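V-type ATP synthase alpha chain (Thermoplasma volcanium, PDB 4O1S) carries an intein, a protein-splicing element of the Hint family with a compact, mostly beta-strand fold. Local coordinates at residues D24-I36 against G42-I54. Residues are numbered along the deposited sequence; the frame is centred on the assembly and turned at random.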
ATOM      1  N   ASP A  24     -13.228  -1.412  -0.153  1.00 24.61           N
ATOM      2  CA  ASP A  24     -14.295  -2.238   0.404  1.00 24.16           C
ATOM      3  C   ASP A  24     -14.110  -2.431   1.904  1.00 31.43           C
ATOM      4  O   ASP A  24     -15.078  -2.357   2.690  1.00 33.36           O
ATOM      5  CB  ASP A  24     -14.368  -3.596  -0.298  1.00 20.66           C
ATOM      6  CG  ASP A  24     -14.767  -3.474  -1.758  1.00 28.01           C
ATOM      7  OD1 ASP A  24     -15.407  -2.448  -2.105  1.00 33.24           O
ATOM      8  OD2 ASP A  24     -14.433  -4.383  -2.557  1.00 25.52           O
ATOM      9  N   LEU A  25     -12.859  -2.676   2.285  1.00 27.38           N
ATOM     10  CA  LEU A  25     -12.481  -2.813   3.680  1.00 26.09           C
ATOM     11  C   LEU A  25     -12.854  -1.547   4.445  1.00 26.16           C
ATOM     12  O   LEU A  25     -13.472  -1.603   5.505  1.00 30.55           O
ATOM     13  CB  LEU A  25     -10.978  -3.034   3.772  1.00 31.60           C
ATOM     14  CG  LEU A  25     -10.388  -2.915   5.175  1.00 35.53           C
ATOM     15  CD1 LEU A  25     -11.055  -3.924   6.097  1.00 36.24           C
ATOM     16  CD2 LEU A  25      -8.898  -3.125   5.145  1.00 21.30           C
ATOM     17  N   TYR A  26     -12.470  -0.408   3.889  1.00 16.69           N
ATOM     18  CA  TYR A  26     -12.788   0.877   4.477  1.00 22.28           C
ATOM     19  C   TYR A  26     -14.292   1.034   4.673  1.00 30.06           C
ATOM     20  O   TYR A  26     -14.766   1.445   5.741  1.00 37.98           O
ATOM     21  CB  TYR A  26     -12.254   2.031   3.608  1.00 19.52           C
ATOM     22  CG  TYR A  26     -12.382   3.375   4.310  1.00 24.06           C
ATOM     23  CD1 TYR A  26     -11.355   3.857   5.132  1.00 24.60           C
ATOM     24  CD2 TYR A  26     -13.539   4.153   4.170  1.00 18.46           C
ATOM     25  CE1 TYR A  26     -11.478   5.076   5.786  1.00 25.31           C
ATOM     26  CE2 TYR A  26     -13.671   5.364   4.827  1.00 17.16           C
ATOM     27  CZ  TYR A  26     -12.643   5.814   5.633  1.00 23.60           C
ATOM     28  OH  TYR A  26     -12.785   7.010   6.285  1.00 32.30           O
ATOM     29  N   SER A  27     -15.040   0.705   3.633  1.00 25.45           N
ATOM     30  CA  SER A  27     -16.459   0.987   3.618  1.00 29.34           C
ATOM     31  C   SER A  27     -17.155   0.179   4.696  1.00 31.40           C
ATOM     32  O   SER A  27     -18.069   0.660   5.393  1.00 35.20           O
ATOM     33  CB  SER A  27     -17.032   0.612   2.263  1.00 33.56           C
ATOM     34  OG  SER A  27     -18.345   1.109   2.150  1.00 42.51           O
ATOM     35  N   SER A  28     -16.709  -1.067   4.817  1.00 23.49           N
ATOM     36  CA  SER A  28     -17.273  -2.003   5.773  1.00 22.11           C
ATOM     37  C   SER A  28     -16.987  -1.559   7.210  1.00 28.70           C
ATOM     38  O   SER A  28     -17.884  -1.512   8.055  1.00 31.08           O
ATOM     39  CB  SER A  28     -16.693  -3.392   5.524  1.00 14.78           C
ATOM     40  OG  SER A  28     -17.233  -4.312   6.459  1.00 31.44           O
ATOM     41  N   GLU A  29     -15.727  -1.225   7.470  1.00 28.73           N
ATOM     42  CA  GLU A  29     -15.304  -0.798   8.788  1.00 33.86           C
ATOM     43  C   GLU A  29     -15.977   0.518   9.176  1.00 29.03           C
ATOM     44  O   GLU A  29     -16.236   0.779  10.342  1.00 32.72           O
ATOM     45  CB  GLU A  29     -13.783  -0.660   8.810  1.00 34.27           C
ATOM     46  CG  GLU A  29     -13.057  -1.983   8.650  1.00 28.06           C
ATOM     47  CD  GLU A  29     -13.253  -2.867   9.853  1.00 37.61           C
ATOM     48  OE1 GLU A  29     -13.619  -2.335  10.921  1.00 42.83           O
ATOM     49  OE2 GLU A  29     -13.047  -4.090   9.742  1.00 41.92           O
ATOM     50  N   ARG A  30     -16.290   1.323   8.179  1.00 22.53           N
ATOM     51  CA  ARG A  30     -16.888   2.613   8.422  1.00 23.85           C
ATOM     52  C   ARG A  30     -18.265   2.493   9.080  1.00 28.48           C
ATOM     53  O   ARG A  30     -18.653   3.339   9.885  1.00 32.16           O
ATOM     54  CB  ARG A  30     -16.958   3.395   7.115  1.00 20.97           C
ATOM     55  CG  ARG A  30     -17.246   4.847   7.324  1.00 22.43           C
ATOM     56  CD  ARG A  30     -17.289   5.607   6.010  1.00 31.53           C
ATOM     57  NE  ARG A  30     -17.483   7.028   6.277  1.00 41.65           N
ATOM     58  CZ  ARG A  30     -18.660   7.639   6.263  1.00 36.11           C
ATOM     59  NH1 ARG A  30     -19.761   6.970   5.966  1.00 37.26           N
ATOM     60  NH2 ARG A  30     -18.732   8.919   6.548  1.00 32.88           N
ATOM     61  N   LYS A  31     -18.982   1.419   8.765  1.00 30.46           N
ATOM     62  CA  LYS A  31     -20.334   1.201   9.282  1.00 26.43           C
ATOM     63  C   LYS A  31     -20.393   0.614  10.672  1.00 30.92           C
ATOM     64  O   LYS A  31     -21.443   0.666  11.315  1.00 40.36           O
ATOM     65  CB  LYS A  31     -21.079   0.198   8.411  1.00 30.87           C
ATOM     66  CG  LYS A  31     -21.153   0.511   6.962  1.00 31.77           C
ATOM     67  CD  LYS A  31     -22.088  -0.493   6.324  1.00 34.90           C
ATOM     68  CE  LYS A  31     -22.385  -0.098   4.912  1.00 38.38           C
ATOM     69  NZ  LYS A  31     -21.160   0.479   4.285  1.00 40.68           N
ATOM     70  N   LYS A  32     -19.310  -0.018  11.118  1.00 31.53           N
ATOM     71  CA  LYS A  32     -19.332  -0.729  12.401  1.00 33.42           C
ATOM     72  C   LYS A  32     -19.542   0.191  13.627  1.00 36.82           C
ATOM     73  O   LYS A  32     -18.802   1.175  13.796  1.00 33.59           O
ATOM     74  CB  LYS A  32     -18.058  -1.548  12.542  1.00 28.69           C
ATOM     75  CG  LYS A  32     -17.983  -2.744  11.599  1.00 21.46           C
ATOM     76  CD  LYS A  32     -16.557  -3.210  11.456  1.00 24.51           C
ATOM     77  CE  LYS A  32     -16.435  -4.702  11.433  1.00 44.49           C
ATOM     78  NZ  LYS A  32     -17.209  -5.213  10.277  1.00 64.49           N
ATOM     79  N   GLU A  33     -20.551  -0.120  14.460  1.00 35.72           N
ATOM     80  CA  GLU A  33     -20.845   0.632  15.710  1.00 32.70           C
ATOM     81  C   GLU A  33     -19.630   0.703  16.662  1.00 31.70           C
ATOM     82  O   GLU A  33     -19.340   1.746  17.234  1.00 42.49           O
ATOM     83  CB  GLU A  33     -22.077   0.062  16.424  1.00 43.45           C
ATOM     84  CG  GLU A  33     -22.025   0.176  17.962  1.00 70.64           C
ATOM     85  CD  GLU A  33     -21.548  -1.117  18.649  1.00 91.65           C
ATOM     86  OE1 GLU A  33     -21.123  -2.052  17.937  1.00 91.51           O
ATOM     87  OE2 GLU A  33     -21.603  -1.201  19.899  1.00102.59           O
ATOM     88  N   ASP A  34     -18.965  -0.438  16.822  1.00 29.63           N
ATOM     89  CA  ASP A  34     -17.623  -0.605  17.360  1.00 32.18           C
ATOM     90  C   ASP A  34     -16.601   0.540  17.129  1.00 38.95           C
ATOM     91  O   ASP A  34     -15.761   0.812  17.990  1.00 45.31           O
ATOM     92  CB  ASP A  34     -17.033  -1.850  16.675  1.00 42.95           C
ATOM     93  CG  ASP A  34     -16.993  -3.053  17.573  1.00 53.31           C
ATOM     94  OD1 ASP A  34     -17.581  -2.983  18.683  1.00 63.61           O
ATOM     95  OD2 ASP A  34     -16.382  -4.069  17.148  1.00 50.95           O
ATOM     96  N   ASN A  35     -16.628   1.161  15.954  1.00 26.85           N
ATOM     97  CA  ASN A  35     -15.498   1.974  15.507  1.00 28.17           C
ATOM     98  C   ASN A  35     -15.769   3.445  15.649  1.00 31.04           C
ATOM     99  O   ASN A  35     -16.913   3.868  15.779  1.00 36.06           O
ATOM    100  CB  ASN A  35     -15.126   1.683  14.040  1.00 20.37           C
ATOM    101  CG  ASN A  35     -14.634   0.258  13.822  1.00 28.87           C
ATOM    102  OD1 ASN A  35     -14.184  -0.420  14.758  1.00 35.63           O
ATOM    103  ND2 ASN A  35     -14.711  -0.203  12.581  1.00 16.34           N
ATOM    104  N   ILE A  36     -14.707   4.235  15.600  1.00 32.48           N
ATOM    105  CA  ILE A  36     -14.875   5.676  15.652  1.00 33.76           C
ATOM    106  C   ILE A  36     -14.435   6.322  14.344  1.00 34.05           C
ATOM    107  O   ILE A  36     -13.324   6.067  13.846  1.00 35.24           O
ATOM    108  CB  ILE A  36     -14.148   6.285  16.861  1.00 28.49           C
ATOM    109  CG1 ILE A  36     -14.637   5.614  18.139  1.00 35.58           C
ATOM    110  CG2 ILE A  36     -14.423   7.768  16.960  1.00 24.34           C
ATOM    111  CD1 ILE A  36     -14.106   6.240  19.426  1.00 37.89           C
ATOM    112  N   GLY A  42     -12.104  17.005   3.690  1.00 53.62           N
ATOM    113  CA  GLY A  42     -11.841  15.979   2.689  1.00 55.34           C
ATOM    114  C   GLY A  42     -11.088  14.735   3.152  1.00 53.91           C
ATOM    115  O   GLY A  42     -10.981  13.764   2.414  1.00 61.02           O
ATOM    116  N   GLU A  43     -10.559  14.754   4.367  1.00 45.55           N
ATOM    117  CA  GLU A  43      -9.946  13.570   4.925  1.00 43.37           C
ATOM    118  C   GLU A  43     -10.851  12.913   5.943  1.00 41.25           C
ATOM    119  O   GLU A  43     -11.685  13.563   6.572  1.00 34.57           O
ATOM    120  CB  GLU A  43      -8.642  13.917   5.594  1.00 48.93           C
ATOM    121  CG  GLU A  43      -7.654  14.529   4.675  1.00 66.84           C
ATOM    122  CD  GLU A  43      -6.402  14.926   5.409  1.00 83.56           C
ATOM    123  OE1 GLU A  43      -6.525  15.452   6.534  1.00 87.65           O
ATOM    124  OE2 GLU A  43      -5.298  14.699   4.873  1.00 91.85           O
ATOM    125  N   GLU A  44     -10.667  11.611   6.110  1.00 37.43           N
ATOM    126  CA  GLU A  44     -11.456  10.861   7.066  1.00 29.78           C
ATOM    127  C   GLU A  44     -10.668   9.684   7.624  1.00 32.86           C
ATOM    128  O   GLU A  44      -9.878   9.030   6.908  1.00 31.34           O
ATOM    129  CB  GLU A  44     -12.739  10.365   6.426  1.00 22.98           C
ATOM    130  CG  GLU A  44     -13.709   9.834   7.444  1.00 28.91           C
ATOM    131  CD  GLU A  44     -15.007   9.369   6.813  1.00 35.65           C
ATOM    132  OE1 GLU A  44     -15.031   8.261   6.216  1.00 32.33           O
ATOM    133  OE2 GLU A  44     -16.003  10.122   6.919  1.00 33.12           O
ATOM    134  N   ILE A  45     -10.891   9.412   8.907  1.00 30.74           N
ATOM    135  CA  ILE A  45     -10.188   8.332   9.586  1.00 37.32           C
ATOM    136  C   ILE A  45     -11.133   7.404  10.358  1.00 37.41           C
ATOM    137  O   ILE A  45     -12.113   7.848  10.990  1.00 40.42           O
ATOM    138  CB  ILE A  45      -9.111   8.894  10.524  1.00 42.23           C
ATOM    139  CG1 ILE A  45      -8.014   9.559   9.703  1.00 48.36           C
ATOM    140  CG2 ILE A  45      -8.495   7.802  11.363  1.00 44.07           C
ATOM    141  CD1 ILE A  45      -7.273  10.647  10.453  1.00 51.85           C
ATOM    142  N   ILE A  46     -10.849   6.109  10.290  1.00 25.69           N
ATOM    143  CA  ILE A  46     -11.582   5.192  11.118  1.00 28.57           C
ATOM    144  C   ILE A  46     -10.613   4.595  12.102  1.00 29.65           C
ATOM    145  O   ILE A  46      -9.537   4.100  11.741  1.00 30.39           O
ATOM    146  CB  ILE A  46     -12.262   4.058  10.334  1.00 26.14           C
ATOM    147  CG1 ILE A  46     -12.961   4.573   9.076  1.00 16.68           C
ATOM    148  CG2 ILE A  46     -13.241   3.305  11.246  1.00 21.14           C
ATOM    149  CD1 ILE A  46     -13.382   3.426   8.172  1.00 18.42           C
ATOM    150  N   HIS A  47     -11.004   4.657  13.360  1.00 20.48           N
ATOM    151  CA  HIS A  47     -10.241   4.004  14.385  1.00 24.61           C
ATOM    152  C   HIS A  47     -10.922   2.665  14.704  1.00 24.75           C
ATOM    153  O   HIS A  47     -12.099   2.603  15.060  1.00 32.22           O
ATOM    154  CB  HIS A  47     -10.110   4.932  15.600  1.00 35.23           C
ATOM    155  CG  HIS A  47      -9.247   4.386  16.691  1.00 42.96           C
ATOM    156  ND1 HIS A  47      -8.234   3.482  16.456  1.00 42.94           N
ATOM    157  CD2 HIS A  47      -9.269   4.588  18.032  1.00 43.60           C
ATOM    158  CE1 HIS A  47      -7.656   3.169  17.602  1.00 46.92           C
ATOM    159  NE2 HIS A  47      -8.266   3.826  18.573  1.00 44.64           N
ATOM    160  N   LEU A  48     -10.176   1.591  14.541  1.00 18.92           N
ATOM    161  CA  LEU A  48     -10.737   0.258  14.618  1.00 32.35           C
ATOM    162  C   LEU A  48     -10.735  -0.280  16.042  1.00 37.25           C
ATOM    163  O   LEU A  48      -9.672  -0.412  16.650  1.00 35.30           O
ATOM    164  CB  LEU A  48      -9.920  -0.692  13.721  1.00 31.20           C
ATOM    165  CG  LEU A  48     -10.287  -0.814  12.237  1.00 23.35           C
ATOM    166  CD1 LEU A  48     -11.115   0.357  11.733  1.00 14.95           C
ATOM    167  CD2 LEU A  48      -9.034  -0.949  11.454  1.00 15.51           C
ATOM    168  N   LYS A  49     -11.917  -0.613  16.560  1.00 39.62           N
ATOM    169  CA  LYS A  49     -12.007  -1.328  17.835  1.00 37.15           C
ATOM    170  C   LYS A  49     -11.202  -2.657  17.810  1.00 41.80           C
ATOM    171  O   LYS A  49     -10.383  -2.884  18.696  1.00 38.26           O
ATOM    172  CB  LYS A  49     -13.464  -1.535  18.257  1.00 28.48           C
ATOM    173  CG  LYS A  49     -13.620  -2.434  19.469  1.00 29.49           C
ATOM    174  CD  LYS A  49     -13.640  -1.636  20.769  1.00 49.58           C
ATOM    175  CE  LYS A  49     -15.072  -1.366  21.258  1.00 63.19           C
ATOM    176  NZ  LYS A  49     -15.460   0.099  21.242  1.00 68.07           N
ATOM    177  N   ASP A  50     -11.416  -3.506  16.796  1.00 41.53           N
ATOM    178  CA  ASP A  50     -10.557  -4.679  16.561  1.00 34.90           C
ATOM    179  C   ASP A  50      -9.598  -4.376  15.445  1.00 42.79           C
ATOM    180  O   ASP A  50     -10.023  -4.184  14.297  1.00 44.68           O
ATOM    181  CB  ASP A  50     -11.338  -5.898  16.077  1.00 40.27           C
ATOM    182  CG  ASP A  50     -12.335  -6.396  17.074  1.00 62.20           C
ATOM    183  OD1 ASP A  50     -12.132  -6.196  18.290  1.00 67.90           O
ATOM    184  OD2 ASP A  50     -13.332  -7.003  16.630  1.00 74.15           O
ATOM    185  N   PRO A  51      -8.299  -4.390  15.750  1.00 51.95           N
ATOM    186  CA  PRO A  51      -7.272  -4.136  14.733  1.00 49.61           C
ATOM    187  C   PRO A  51      -7.427  -5.095  13.561  1.00 38.77           C
ATOM    188  O   PRO A  51      -7.799  -6.258  13.729  1.00 33.39           O
ATOM    189  CB  PRO A  51      -5.971  -4.438  15.472  1.00 58.75           C
ATOM    190  CG  PRO A  51      -6.377  -5.434  16.536  1.00 63.10           C
ATOM    191  CD  PRO A  51      -7.731  -4.943  16.988  1.00 59.46           C
ATOM    192  N   ILE A  52      -7.159  -4.594  12.370  1.00 32.45           N
ATOM    193  CA  ILE A  52      -7.221  -5.431  11.197  1.00 35.17           C
ATOM    194  C   ILE A  52      -5.893  -6.155  11.148  1.00 44.96           C
ATOM    195  O   ILE A  52      -4.836  -5.549  11.332  1.00 47.89           O
ATOM    196  CB  ILE A  52      -7.511  -4.594   9.909  1.00 47.19           C
ATOM    197  CG1 ILE A  52      -8.702  -5.171   9.167  1.00 53.23           C
ATOM    198  CG2 ILE A  52      -6.348  -4.544   8.971  1.00 50.17           C
ATOM    199  CD1 ILE A  52     -10.021  -4.910   9.873  1.00 58.50           C
ATOM    200  N   GLN A  53      -5.937  -7.462  10.947  1.00 44.96           N
ATOM    201  CA  GLN A  53      -4.703  -8.212  10.920  1.00 41.62           C
ATOM    202  C   GLN A  53      -4.192  -8.446   9.504  1.00 44.95           C
ATOM    203  O   GLN A  53      -4.761  -9.231   8.734  1.00 42.71           O
ATOM    204  CB  GLN A  53      -4.883  -9.511  11.655  1.00 44.50           C
ATOM    205  CG  GLN A  53      -4.926  -9.306  13.122  1.00 61.01           C
ATOM    206  CD  GLN A  53      -5.118 -10.604  13.861  1.00 80.48           C
ATOM    207  OE1 GLN A  53      -5.143 -11.674  13.250  1.00 87.64           O
ATOM    208  NE2 GLN A  53      -5.258 -10.525  15.186  1.00 85.69           N
ATOM    209  N   ILE A  54      -3.100  -7.761   9.185  1.00 41.46           N
ATOM    210  CA  ILE A  54      -2.532  -7.783   7.851  1.00 42.37           C
ATOM    211  C   ILE A  54      -1.112  -8.294   7.833  1.00 45.65           C
ATOM    212  O   ILE A  54      -0.540  -8.614   8.870  1.00 52.76           O
ATOM    213  CB  ILE A  54      -2.469  -6.375   7.275  1.00 37.50           C
ATOM    214  CG1 ILE A  54      -2.301  -5.373   8.407  1.00 34.50           C
ATOM    215  CG2 ILE A  54      -3.707  -6.088   6.475  1.00 37.77           C
ATOM    216  CD1 ILE A  54      -1.450  -4.217   8.018  1.00 40.59           C
TER
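Ile-46 on strand 43-48 lays its long branch against helix 24-31. Its CB faces Ile-36 O loosely. From CB the chain divides. CG2 goes toward the loop and touches Asn-35 CB at 3.7 Å. CG1 lies anti to the carbonyl carbon (chi1 -44°) and comes alongside the Tyr-26 ring at CE1. CD1 ends over the centre of that ring, 3.5 Å from its centroid, a CH-pi contact. The same methyl also touches Tyr-26 O, Arg-30 N and Arg-30 CB, and so lies between the ring and the helix backbone.

At the ring edge Tyr-26 OH donates to Glu-44 OE1 at 2.6 Å, and OE1 receives it on its anti lone pair. Ring and carboxylate are nearly coplanar. Arg-30 grips the same carboxylate side-on, with NE on OE1 (2.7 Å) and NH2 on OE2 (3.0 Å), both on the syn side but tilted out of the carboxylate plane. OE1 has two donors, and with the bond to OE2 the carboxylate is held against rotation; this would probably favour its charged form.

Asn-35 ties the loop down after the helix. Its OD1 accepts from Lys-49 N (2.9 Å), with the donor above the carbonyl plane. ND2 gives one N-H to Glu-29 O and one to Glu-29 OE1. The amide as a whole thus links the helix at Glu-29 to the corner at 49-50. Beyond it, Ile-36 and His-47 form an antiparallel hydrogen-bonded pair.

Leu-25 CD1 meets Ile-52 CD1 at 4.0 Å, past that corner. The helix crosses strand 43-48 at 68°, with the axes 8.9 Å apart. Strand 36-40 pairs with one edge of strand 43-58 and strand 61-75 with the other. Tyr-26 also rests on Leu-70 of strand 61-75 and meets Tyr-147 of strand 143-149 edge-to-face, so the helix packs on part of this antiparallel sheet of the intein domain.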